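PHOX (Pseudomonas fluorescens, PDB 4A9V) is an alkaline phosphatase of the PhoX family, a beta-propeller enzyme that hydrolyses phosphate monoesters with a cofactor of iron and calcium ions. Local coordinates at residues L11-I16 with M511-P516; F297-V302 with H370-A375; Y325-D330 with G343-L348; N473-P478 with G519-F524. All blocks are in the same frame, centred on the assembly; numbering follows the deposited sequence. Where two conformers were deposited one is given.

Interaction 1 of 4, residues L11-I16 with M511-P516; sequences LGFDSI and MLCADP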
# COMPACT_ATOMS: atom_id res chain seq x y z
N LEU A 11 7.37 16.81 17.92
CA LEU A 11 7.77 17.39 16.65
C LEU A 11 9.00 18.29 16.83
O LEU A 11 8.90 19.37 17.41
CB LEU A 11 6.61 18.16 16.03
CG LEU A 11 5.34 17.33 15.77
CD1 LEU A 11 4.24 18.20 15.20
CD2 LEU A 11 5.62 16.14 14.86
N GLY A 12 10.16 17.78 16.42
CA GLY A 12 11.43 18.40 16.78
C GLY A 12 12.03 19.29 15.70
O GLY A 12 13.11 19.85 15.91
N PHE A 13 11.34 19.43 14.58
CA PHE A 13 11.84 20.20 13.44
C PHE A 13 10.80 21.26 13.04
O PHE A 13 9.63 21.13 13.35
CB PHE A 13 12.12 19.27 12.25
CG PHE A 13 10.89 18.58 11.73
CD1 PHE A 13 10.39 17.43 12.34
CD2 PHE A 13 10.14 19.16 10.72
CE1 PHE A 13 9.18 16.88 11.95
CE2 PHE A 13 8.92 18.62 10.33
CZ PHE A 13 8.44 17.49 10.96
N ASP A 14 11.27 22.30 12.35
CA ASP A 14 10.39 23.35 11.84
C ASP A 14 9.78 22.92 10.51
O ASP A 14 10.48 22.42 9.63
CB ASP A 14 11.16 24.65 11.63
CG ASP A 14 11.53 25.32 12.93
OD1 ASP A 14 11.08 24.85 13.99
OD2 ASP A 14 12.08 26.44 12.87
N SER A 15 8.48 23.14 10.36
CA SER A 15 7.78 22.81 9.14
C SER A 15 8.43 23.50 7.94
O SER A 15 8.69 24.70 7.97
CB SER A 15 6.32 23.26 9.27
OG SER A 15 5.55 22.78 8.19
N ILE A 16 8.73 22.72 6.90
CA ILE A 16 9.44 23.23 5.73
C ILE A 16 8.44 23.77 4.70
O ILE A 16 7.28 23.37 4.70
CB ILE A 16 10.36 22.17 5.08
CG1 ILE A 16 9.56 21.06 4.38
CG2 ILE A 16 11.29 21.57 6.13
CD1 ILE A 16 10.43 20.20 3.49
N MET A 511 6.01 14.51 2.58
CA MET A 511 5.81 13.78 3.81
C MET A 511 5.72 14.77 4.95
O MET A 511 6.49 15.73 5.02
CB MET A 511 6.96 12.78 4.04
CG MET A 511 6.80 11.94 5.31
SD MET A 511 7.84 10.46 5.34
CE MET A 511 9.46 11.20 5.41
N LEU A 512 4.76 14.53 5.84
CA LEU A 512 4.53 15.37 7.00
C LEU A 512 4.60 14.52 8.26
O LEU A 512 4.64 13.29 8.20
CB LEU A 512 3.16 16.06 6.90
CG LEU A 512 2.91 16.81 5.57
CD1 LEU A 512 2.06 15.99 4.61
CD2 LEU A 512 2.28 18.18 5.81
N CYS A 513 4.68 15.19 9.40
CA CYS A 513 4.73 14.52 10.68
C CYS A 513 3.71 15.15 11.60
O CYS A 513 3.57 16.37 11.65
CB CYS A 513 6.13 14.67 11.28
SG CYS A 513 6.46 13.55 12.66
N ALA A 514 3.00 14.31 12.35
CA ALA A 514 1.90 14.75 13.19
C ALA A 514 2.04 14.25 14.62
O ALA A 514 2.55 13.14 14.86
CB ALA A 514 0.57 14.28 12.60
N ASP A 515 1.50 15.03 15.54
CA ASP A 515 1.37 14.67 16.95
C ASP A 515 -0.07 14.19 17.20
O ASP A 515 -1.01 14.97 17.09
CB ASP A 515 1.67 15.91 17.80
CG ASP A 515 1.67 15.62 19.28
OD1 ASP A 515 0.82 14.83 19.74
OD2 ASP A 515 2.51 16.21 19.99
N PRO A 516 -0.24 12.88 17.46
CA PRO A 516 -1.59 12.35 17.61
C PRO A 516 -2.42 13.03 18.70
O PRO A 516 -3.64 13.16 18.57
CB PRO A 516 -1.34 10.88 17.95
CG PRO A 516 -0.07 10.57 17.25
CD PRO A 516 0.77 11.81 17.41
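Leu11 and Phe13 meet Cys513 in a small, buried, apolar contact that lays the N-terminal loop, ahead of strand 30-37, against strand 510-514. No hydrogen bond crosses between 11-16 and 511-516; the 194 Å² they bury comes from side chains of the loop laid on side chains and backbone of the strand. Both branches of Leu11 come near the carbonyl O of Cys513; CD2 goes on to SG of Cys513, 3.5 Å away, whereas CD1 reaches past the end of the strand, 4.3 Å from CB of Asp515. The thiol is turned to the leucine, SG standing anti to the backbone N (chi1 -166°), which leaves CB of the cysteine to the phenyl group. Phe13 comes in edge-on, its CZ 3.7 Å from Cys513 CB, with that carbon near the plane of the ring. Strand 510-514 lies next to last in a four-stranded antiparallel sheet, 478-483, 489-493, 510-514 and 521-526, the up-and-down meander of a propeller blade, and the N-terminal loop runs over the side of the sheet on which Cys513 sits. On that side Cys513 also touches Trp490 of the adjacent strand, and the Phe13 ring packs edge-to-face with Phe524 of the outermost one. Polar groups secure the two ends of the loop. The carboxylate of Asp515 is held through OD2 by Ser8 and through OD1 by the backbone N-H groups of Ala517 and Thr518 in the turn that follows. Farther along, the carbonyl O of Phe13 is bound by Arg522, and Ser15 OG hydrogen-bonds to the backbone N of Arg523.

Interaction 2 of 4, residues F297-V302 with H370-A375; sequences FIYKFV and HARLAA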
# COMPACT_ATOMS: atom_id res chain seq x y z
N PHE A 297 -14.62 -0.43 1.08
CA PHE A 297 -14.75 -0.63 2.52
C PHE A 297 -13.41 -0.80 3.25
O PHE A 297 -12.34 -0.97 2.65
CB PHE A 297 -15.64 -1.84 2.80
CG PHE A 297 -16.94 -1.83 2.05
CD1 PHE A 297 -17.76 -0.71 2.08
CD2 PHE A 297 -17.38 -2.95 1.35
CE1 PHE A 297 -19.00 -0.72 1.47
CE2 PHE A 297 -18.60 -2.94 0.68
CZ PHE A 297 -19.40 -1.82 0.73
N ILE A 298 -13.51 -0.78 4.58
CA ILE A 298 -12.41 -1.11 5.49
C ILE A 298 -12.73 -2.43 6.19
O ILE A 298 -13.84 -2.65 6.67
CB ILE A 298 -12.23 0.01 6.53
CG1 ILE A 298 -11.81 1.31 5.84
CG2 ILE A 298 -11.21 -0.39 7.60
CD1 ILE A 298 -11.91 2.55 6.71
N TYR A 299 -11.72 -3.30 6.25
CA TYR A 299 -11.85 -4.67 6.73
C TYR A 299 -10.91 -4.94 7.92
O TYR A 299 -9.96 -4.21 8.17
CB TYR A 299 -11.54 -5.67 5.61
CG TYR A 299 -12.47 -5.59 4.42
CD1 TYR A 299 -12.29 -4.61 3.44
CD2 TYR A 299 -13.45 -6.55 4.21
CE1 TYR A 299 -13.12 -4.56 2.33
CE2 TYR A 299 -14.26 -6.52 3.09
CZ TYR A 299 -14.10 -5.53 2.16
OH TYR A 299 -14.92 -5.53 1.05
N LYS A 300 -11.17 -6.05 8.61
CA LYS A 300 -10.39 -6.46 9.78
C LYS A 300 -10.42 -7.99 9.85
O LYS A 300 -11.49 -8.58 9.91
CB LYS A 300 -11.00 -5.86 11.04
CG LYS A 300 -10.38 -6.30 12.35
CD LYS A 300 -11.31 -5.90 13.49
CE LYS A 300 -10.75 -6.20 14.87
NZ LYS A 300 -11.75 -5.88 15.92
N PHE A 301 -9.25 -8.61 9.89
CA PHE A 301 -9.15 -10.04 10.09
C PHE A 301 -8.64 -10.31 11.49
O PHE A 301 -7.71 -9.65 11.96
CB PHE A 301 -8.18 -10.65 9.07
CG PHE A 301 -7.94 -12.12 9.27
CD1 PHE A 301 -8.85 -13.06 8.81
CD2 PHE A 301 -6.81 -12.57 9.94
CE1 PHE A 301 -8.65 -14.41 9.04
CE2 PHE A 301 -6.58 -13.92 10.12
CZ PHE A 301 -7.50 -14.84 9.67
N VAL A 302 -9.25 -11.28 12.16
CA VAL A 302 -8.78 -11.72 13.48
C VAL A 302 -8.53 -13.22 13.45
O VAL A 302 -9.41 -13.99 13.07
CB VAL A 302 -9.81 -11.41 14.58
CG1 VAL A 302 -9.26 -11.82 15.94
CG2 VAL A 302 -10.19 -9.93 14.56
N HIS A 370 -15.31 -13.11 -3.21
CA HIS A 370 -16.21 -12.01 -3.51
C HIS A 370 -16.51 -11.20 -2.27
O HIS A 370 -17.64 -10.75 -2.05
CB HIS A 370 -17.49 -12.54 -4.14
CG HIS A 370 -17.25 -13.20 -5.47
ND1 HIS A 370 -18.05 -14.16 -5.97
CD2 HIS A 370 -16.26 -12.97 -6.42
CE1 HIS A 370 -17.60 -14.53 -7.17
NE2 HIS A 370 -16.50 -13.82 -7.45
N ALA A 371 -15.47 -10.88 -1.51
CA ALA A 371 -15.63 -10.17 -0.25
C ALA A 371 -16.35 -8.84 -0.42
O ALA A 371 -17.12 -8.44 0.44
CB ALA A 371 -14.28 -9.97 0.40
N ARG A 372 -16.10 -8.13 -1.53
CA ARG A 372 -16.78 -6.85 -1.75
C ARG A 372 -18.30 -7.05 -1.74
O ARG A 372 -19.04 -6.22 -1.21
CB ARG A 372 -16.36 -6.24 -3.09
CG ARG A 372 -14.99 -5.60 -3.09
CD ARG A 372 -14.72 -4.90 -4.41
NE ARG A 372 -13.53 -4.07 -4.33
CZ ARG A 372 -13.13 -3.25 -5.29
NH1 ARG A 372 -13.75 -3.22 -6.46
NH2 ARG A 372 -12.11 -2.44 -5.05
N LEU A 373 -18.76 -8.08 -2.45
CA LEU A 373 -20.19 -8.35 -2.56
C LEU A 373 -20.76 -8.75 -1.21
O LEU A 373 -21.87 -8.36 -0.87
CB LEU A 373 -20.45 -9.45 -3.59
CG LEU A 373 -20.20 -9.02 -5.03
CD1 LEU A 373 -20.45 -10.19 -5.97
CD2 LEU A 373 -21.09 -7.85 -5.42
N ALA A 374 -20.03 -9.55 -0.46
CA ALA A 374 -20.50 -9.98 0.86
C ALA A 374 -20.61 -8.78 1.80
O ALA A 374 -21.57 -8.65 2.56
CB ALA A 374 -19.57 -11.04 1.43
N ALA A 375 -19.63 -7.88 1.73
CA ALA A 375 -19.63 -6.70 2.58
C ALA A 375 -20.80 -5.76 2.24
O ALA A 375 -21.38 -5.13 3.12
CB ALA A 375 -18.30 -5.97 2.45
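Tyr299, Phe297 and Ala375 bury the most surface where strand 298-302 meets the short helix 371-375. Tyr299 thrusts its phenol end at the first turn of the helix: OH lies 3.6 Å from CA of Arg372, and it is also 3.7 Å from CB of Ala375. The carbonyl O of Ala371 sits at the edge of the tyrosine ring, near its plane, and no hydrogen bond joins the two segments. Phe297 carries the other half of the contact. With CG beside the backbone N (chi1 -50°), its ring leans to the helix, where CD2 comes to 3.3 Å from Ala375 CB, a tight approach between carbons. The methyl of Ala375 thus touches both aromatic side chains. The CE2 edge of Phe297 faces the carbonyl O of Arg372 at 3.8 Å. Strand 296-303 belongs to an antiparallel beta-sheet of the propeller, and the helix runs across it; the axes of 298-302 and 371-375 pass 11.1 Å apart at 103°. Between them Val326 of the next strand touches Phe297, Tyr299 and Ala375, while Phe270 stacks on the Tyr299 ring. Arg372 adds little more than its backbone and CG here, since its extended chain carries the guanidinium away to salt bridges with Asp291 and Glu293. The Arg372 side chain comes within about 10 Å of the bound mu-oxo-diiron, without touching it.

Interaction 3 of 4, residues Y325-D330 with G343-L348; sequences YVARFD and GQWIEL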
# COMPACT_ATOMS: atom_id res chain seq x y z
N TYR A 325 -13.98 -9.36 9.05
CA TYR A 325 -15.02 -8.39 9.34
C TYR A 325 -14.91 -7.21 8.38
O TYR A 325 -13.84 -6.93 7.84
CB TYR A 325 -14.87 -7.86 10.76
CG TYR A 325 -14.95 -8.91 11.84
CD1 TYR A 325 -13.81 -9.60 12.26
CD2 TYR A 325 -16.13 -9.13 12.53
CE1 TYR A 325 -13.87 -10.52 13.29
CE2 TYR A 325 -16.21 -10.06 13.54
CZ TYR A 325 -15.08 -10.77 13.91
OH TYR A 325 -15.15 -11.71 14.91
N VAL A 326 -15.99 -6.44 8.30
CA VAL A 326 -16.00 -5.19 7.55
C VAL A 326 -16.66 -4.10 8.40
O VAL A 326 -17.49 -4.41 9.26
CB VAL A 326 -16.71 -5.37 6.19
CG1 VAL A 326 -18.21 -5.59 6.38
CG2 VAL A 326 -16.42 -4.20 5.27
N ALA A 327 -16.25 -2.85 8.21
CA ALA A 327 -16.68 -1.76 9.08
C ALA A 327 -17.98 -1.10 8.63
O ALA A 327 -18.17 -0.82 7.44
CB ALA A 327 -15.58 -0.71 9.18
N ARG A 328 -18.76 -0.69 9.62
CA ARG A 328 -19.81 0.30 9.45
C ARG A 328 -19.53 1.45 10.42
O ARG A 328 -19.07 1.24 11.53
CB ARG A 328 -21.19 -0.31 9.73
CG ARG A 328 -22.35 0.59 9.35
CD ARG A 328 -23.70 0.04 9.79
NE ARG A 328 -24.04 -1.19 9.09
CZ ARG A 328 -25.05 -1.98 9.44
NH1 ARG A 328 -25.76 -1.69 10.52
NH2 ARG A 328 -25.30 -3.09 8.77
N PHE A 329 -19.70 2.68 9.94
CA PHE A 329 -19.49 3.88 10.75
C PHE A 329 -20.81 4.62 10.84
O PHE A 329 -21.48 4.80 9.82
CB PHE A 329 -18.47 4.80 10.08
CG PHE A 329 -17.10 4.20 9.92
CD1 PHE A 329 -16.80 3.44 8.80
CD2 PHE A 329 -16.12 4.39 10.88
CE1 PHE A 329 -15.56 2.84 8.66
CE2 PHE A 329 -14.87 3.79 10.73
CZ PHE A 329 -14.62 2.97 9.64
N ASP A 330 -21.16 5.08 12.04
CA ASP A 330 -22.36 5.88 12.20
C ASP A 330 -22.16 7.32 11.71
O ASP A 330 -21.13 7.66 11.15
CB ASP A 330 -22.90 5.81 13.64
CG ASP A 330 -22.10 6.65 14.64
OD1 ASP A 330 -21.25 7.48 14.26
OD2 ASP A 330 -22.40 6.51 15.85
N GLY A 343 -18.62 3.14 15.60
CA GLY A 343 -18.75 2.20 14.50
C GLY A 343 -18.65 0.78 14.99
O GLY A 343 -18.55 0.52 16.20
N GLN A 344 -18.72 -0.15 14.05
CA GLN A 344 -18.74 -1.56 14.37
C GLN A 344 -18.11 -2.40 13.28
O GLN A 344 -18.02 -1.98 12.12
CB GLN A 344 -20.18 -2.04 14.60
CG GLN A 344 -21.05 -1.94 13.37
CD GLN A 344 -22.49 -2.28 13.65
OE1 GLN A 344 -22.83 -3.43 13.91
NE2 GLN A 344 -23.37 -1.29 13.53
N TRP A 345 -17.71 -3.60 13.67
CA TRP A 345 -17.22 -4.64 12.77
C TRP A 345 -18.29 -5.68 12.58
O TRP A 345 -18.87 -6.17 13.56
CB TRP A 345 -15.98 -5.29 13.39
CG TRP A 345 -14.82 -4.35 13.50
CD1 TRP A 345 -14.29 -3.79 14.65
CD2 TRP A 345 -14.11 -3.72 12.40
NE1 TRP A 345 -13.29 -2.90 14.34
CE2 TRP A 345 -13.14 -2.81 13.00
CE3 TRP A 345 -14.11 -3.88 11.02
CZ2 TRP A 345 -12.28 -2.05 12.22
CZ3 TRP A 345 -13.24 -3.11 10.26
CH2 TRP A 345 -12.33 -2.23 10.85
N ILE A 346 -18.52 -6.06 11.33
CA ILE A 346 -19.57 -7.00 10.97
C ILE A 346 -18.94 -8.19 10.24
O ILE A 346 -18.18 -8.02 9.30
CB ILE A 346 -20.62 -6.33 10.05
CG1 ILE A 346 -21.20 -5.09 10.73
CG2 ILE A 346 -21.71 -7.32 9.69
CD1 ILE A 346 -22.08 -4.25 9.82
N GLU A 347 -19.25 -9.39 10.71
CA GLU A 347 -18.62 -10.61 10.25
C GLU A 347 -19.02 -10.99 8.81
O GLU A 347 -20.20 -10.99 8.47
CB GLU A 347 -19.06 -11.72 11.21
CG GLU A 347 -18.40 -13.06 11.06
CD GLU A 347 -18.91 -14.03 12.11
OE1 GLU A 347 -19.36 -13.57 13.19
OE2 GLU A 347 -18.58 -15.21 11.97
N LEU A 348 -18.04 -11.40 8.02
CA LEU A 348 -18.27 -11.95 6.70
C LEU A 348 -18.09 -13.46 6.75
O LEU A 348 -17.00 -13.99 6.53
CB LEU A 348 -17.31 -11.32 5.69
CG LEU A 348 -17.39 -9.79 5.60
CD1 LEU A 348 -16.42 -9.28 4.55
CD2 LEU A 348 -18.80 -9.32 5.32
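Backbone hydrogen bonds pair Val326 with Ile346 and Arg328 with Gln344, two hydrogen-bonded pairs of an antiparallel ladder. Each pair is bonded both ways: Val326 N to Ile346 O is 2.9 Å and Ile346 N to Val326 O is 2.8 Å. The bond from Arg328 N to Gln344 O is the straightest, at 168°, and lies in the carbonyl plane. Ala327 with Trp345 lies between them, and Tyr325 with Glu347 and Phe329 with Gly343 flank them, as non-hydrogen-bonded pairs; Ala327 CA makes a CA-H...O contact with Gln344 O. These strands, 322-329 and 340-347, make a beta hairpin inside a larger antiparallel sheet of the propeller. The face bearing Tyr325, Ala327 and Trp345 is packed apolarly. Ala327 CB presses on the benzo part of the indole, 3.5 Å from Trp345 CZ3, and Tyr325 CB lies 3.8 Å from Trp345 CB, the two aromatic side chains crossing at about a right angle. The phenol ring then runs on past the backbone of Glu347, with CE2 4.0 Å from its CB. With a serine in place of Tyr325 the ring is gone, which would probably leave a gap beside the Glu347 backbone and CB and thin the packing at Trp345 CB. Across the opposite face, Ile346 CD1 lies over one face of the Arg328 guanidinium, 3.6 Å from NH2. Bent at chi3 (-65°), the arginine sends NE and NH2 to the carbonyls of Gly379 and Val378.

Interaction 4 of 4, residues N473-P478 with G519-F524; sequences NMFNSP and GEIRRF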
# COMPACT_ATOMS: atom_id res chain seq x y z
N ASN A 473 1.12 24.51 6.09
CA ASN A 473 1.36 23.06 6.14
C ASN A 473 0.48 22.24 5.21
O ASN A 473 0.56 21.01 5.21
CB ASN A 473 1.24 22.53 7.57
CG ASN A 473 -0.20 22.42 8.05
OD1 ASN A 473 -1.12 22.77 7.32
ND2 ASN A 473 -0.38 22.00 9.30
N MET A 474 -0.31 22.90 4.38
CA MET A 474 -1.38 22.20 3.68
C MET A 474 -0.85 21.21 2.63
O MET A 474 0.19 21.42 2.00
CB MET A 474 -2.35 23.19 3.05
CG MET A 474 -1.70 24.19 2.12
SD MET A 474 -2.95 25.28 1.42
CE MET A 474 -1.91 26.27 0.35
N PHE A 475 -1.65 20.17 2.41
CA PHE A 475 -1.31 19.06 1.53
C PHE A 475 -2.61 18.44 1.01
O PHE A 475 -3.70 18.78 1.48
CB PHE A 475 -0.50 18.01 2.29
CG PHE A 475 -1.22 17.43 3.48
CD1 PHE A 475 -1.17 18.05 4.72
CD2 PHE A 475 -1.97 16.26 3.34
CE1 PHE A 475 -1.85 17.51 5.80
CE2 PHE A 475 -2.67 15.74 4.42
CZ PHE A 475 -2.62 16.37 5.65
N ASN A 476 -2.51 17.54 0.05
CA ASN A 476 -3.70 16.83 -0.40
C ASN A 476 -3.42 15.35 -0.63
O ASN A 476 -2.28 14.95 -0.89
CB ASN A 476 -4.30 17.48 -1.65
CG ASN A 476 -3.55 17.14 -2.92
OD1 ASN A 476 -3.94 16.23 -3.66
ND2 ASN A 476 -2.50 17.91 -3.22
N SER A 477 -4.47 14.55 -0.48
CA SER A 477 -4.45 13.13 -0.79
C SER A 477 -3.40 12.38 0.05
O SER A 477 -2.54 11.68 -0.48
CB SER A 477 -4.20 12.90 -2.28
OG SER A 477 -5.16 13.58 -3.06
N PRO A 478 -3.54 12.44 1.38
CA PRO A 478 -2.72 11.56 2.21
C PRO A 478 -2.98 10.10 1.84
O PRO A 478 -4.10 9.74 1.48
CB PRO A 478 -3.21 11.87 3.62
CG PRO A 478 -4.64 12.27 3.43
CD PRO A 478 -4.67 13.03 2.13
N GLY A 519 -2.85 17.07 17.47
CA GLY A 519 -3.32 17.30 16.12
C GLY A 519 -2.37 18.10 15.24
O GLY A 519 -2.64 18.27 14.06
N GLU A 520 -1.28 18.60 15.81
CA GLU A 520 -0.36 19.44 15.05
C GLU A 520 0.30 18.65 13.93
O GLU A 520 0.76 17.52 14.14
CB GLU A 520 0.70 20.06 15.96
CG GLU A 520 1.59 21.05 15.24
CD GLU A 520 2.62 21.73 16.12
OE1 GLU A 520 2.73 21.39 17.32
OE2 GLU A 520 3.40 22.54 15.57
N ILE A 521 0.43 19.28 12.76
CA ILE A 521 1.06 18.68 11.59
C ILE A 521 2.12 19.64 11.04
O ILE A 521 1.85 20.83 10.87
CB ILE A 521 0.02 18.40 10.48
CG1 ILE A 521 -1.03 17.40 11.00
CG2 ILE A 521 0.70 17.86 9.24
CD1 ILE A 521 -2.28 17.32 10.15
N ARG A 522 3.32 19.12 10.79
CA ARG A 522 4.41 19.89 10.18
C ARG A 522 4.92 19.18 8.93
O ARG A 522 5.09 17.96 8.92
CB ARG A 522 5.56 20.08 11.16
CG ARG A 522 5.18 20.88 12.40
CD ARG A 522 6.37 21.14 13.30
NE ARG A 522 5.91 21.77 14.53
CZ ARG A 522 6.70 22.21 15.49
NH1 ARG A 522 8.01 22.10 15.38
NH2 ARG A 522 6.16 22.71 16.59
N ARG A 523 5.19 19.94 7.87
CA ARG A 523 5.77 19.38 6.66
C ARG A 523 7.25 19.08 6.87
O ARG A 523 8.00 19.93 7.36
CB ARG A 523 5.59 20.33 5.47
CG ARG A 523 5.93 19.70 4.14
CD ARG A 523 5.77 20.66 2.97
NE ARG A 523 4.38 21.09 2.80
CZ ARG A 523 3.90 22.29 3.10
NH1 ARG A 523 4.69 23.23 3.63
NH2 ARG A 523 2.65 22.59 2.82
N PHE A 524 7.65 17.86 6.50
CA PHE A 524 9.01 17.37 6.76
C PHE A 524 9.85 17.24 5.49
O PHE A 524 11.04 17.53 5.52
CB PHE A 524 8.93 16.02 7.49
CG PHE A 524 10.27 15.38 7.73
CD1 PHE A 524 11.07 15.76 8.79
CD2 PHE A 524 10.72 14.36 6.90
CE1 PHE A 524 12.31 15.18 8.98
CE2 PHE A 524 11.94 13.75 7.11
CZ PHE A 524 12.73 14.15 8.17
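Asn473 and Arg523 each send one hydrogen bond across between the loop 473-478 and strand 521-524. Asn473 ND2 donates to Ile521 O at 3.0 Å, nearly straight at 169°; the acceptor lies in the plane of the amide, but the donor stands above the carbonyl plane. Arg523 answers from the strand, its NH2 giving a 2.8 Å bond to Met474 O, which meets the edge of the guanidinium. The bend at chi3 (-64°) swings the guanidinium toward the Met474 carbonyl. A looser apolar contact adds to these, Phe475 CE1 lying 4.3 Å from Ile521 CG2. In the second shell, the guanidinium is fixed by Gln510 at NE and by the carbonyls of Gln472 and Ile16 at NH1. A leucine in place of Arg523 would probably leave the carbonyls of Met474 and Gln472 without this donor and loosen the hold between the loop and the strand. The amide of Asn473 is likewise fixed, OD1 taking the N-H of Thr470 and ND2 also serving Asn468 O. Beyond, Phe475 packs on Leu512 and Thr493. The loop enters strand 478-483, which carries the calcium ligand Asp479, and so ties the first and last strands of a four-stranded antiparallel propeller blade.

The four contacts form two pairs. Interactions 1 and 4, with centres 8 Å apart, meet on the four-stranded sheet 478-483 to 521-526, on adjoining strands 510-514 (interaction 1) and 521-526 (interaction 4); their segments alternate along the chain. Interactions 2 and 3, centres 9 Å apart, share the long antiparallel sheet through adjoining strands 296-303 and 322-329, with interaction 3 nested inside the loop closed by interaction 2. The pairs stand about 29 to 34 Å apart, centre to centre. Interaction 1 joins the N-terminal loop to a late strand, so its chain loop encloses both interactions 2 and 3. The contacts thus lie in two separate parts of the propeller that holds the metal cofactor.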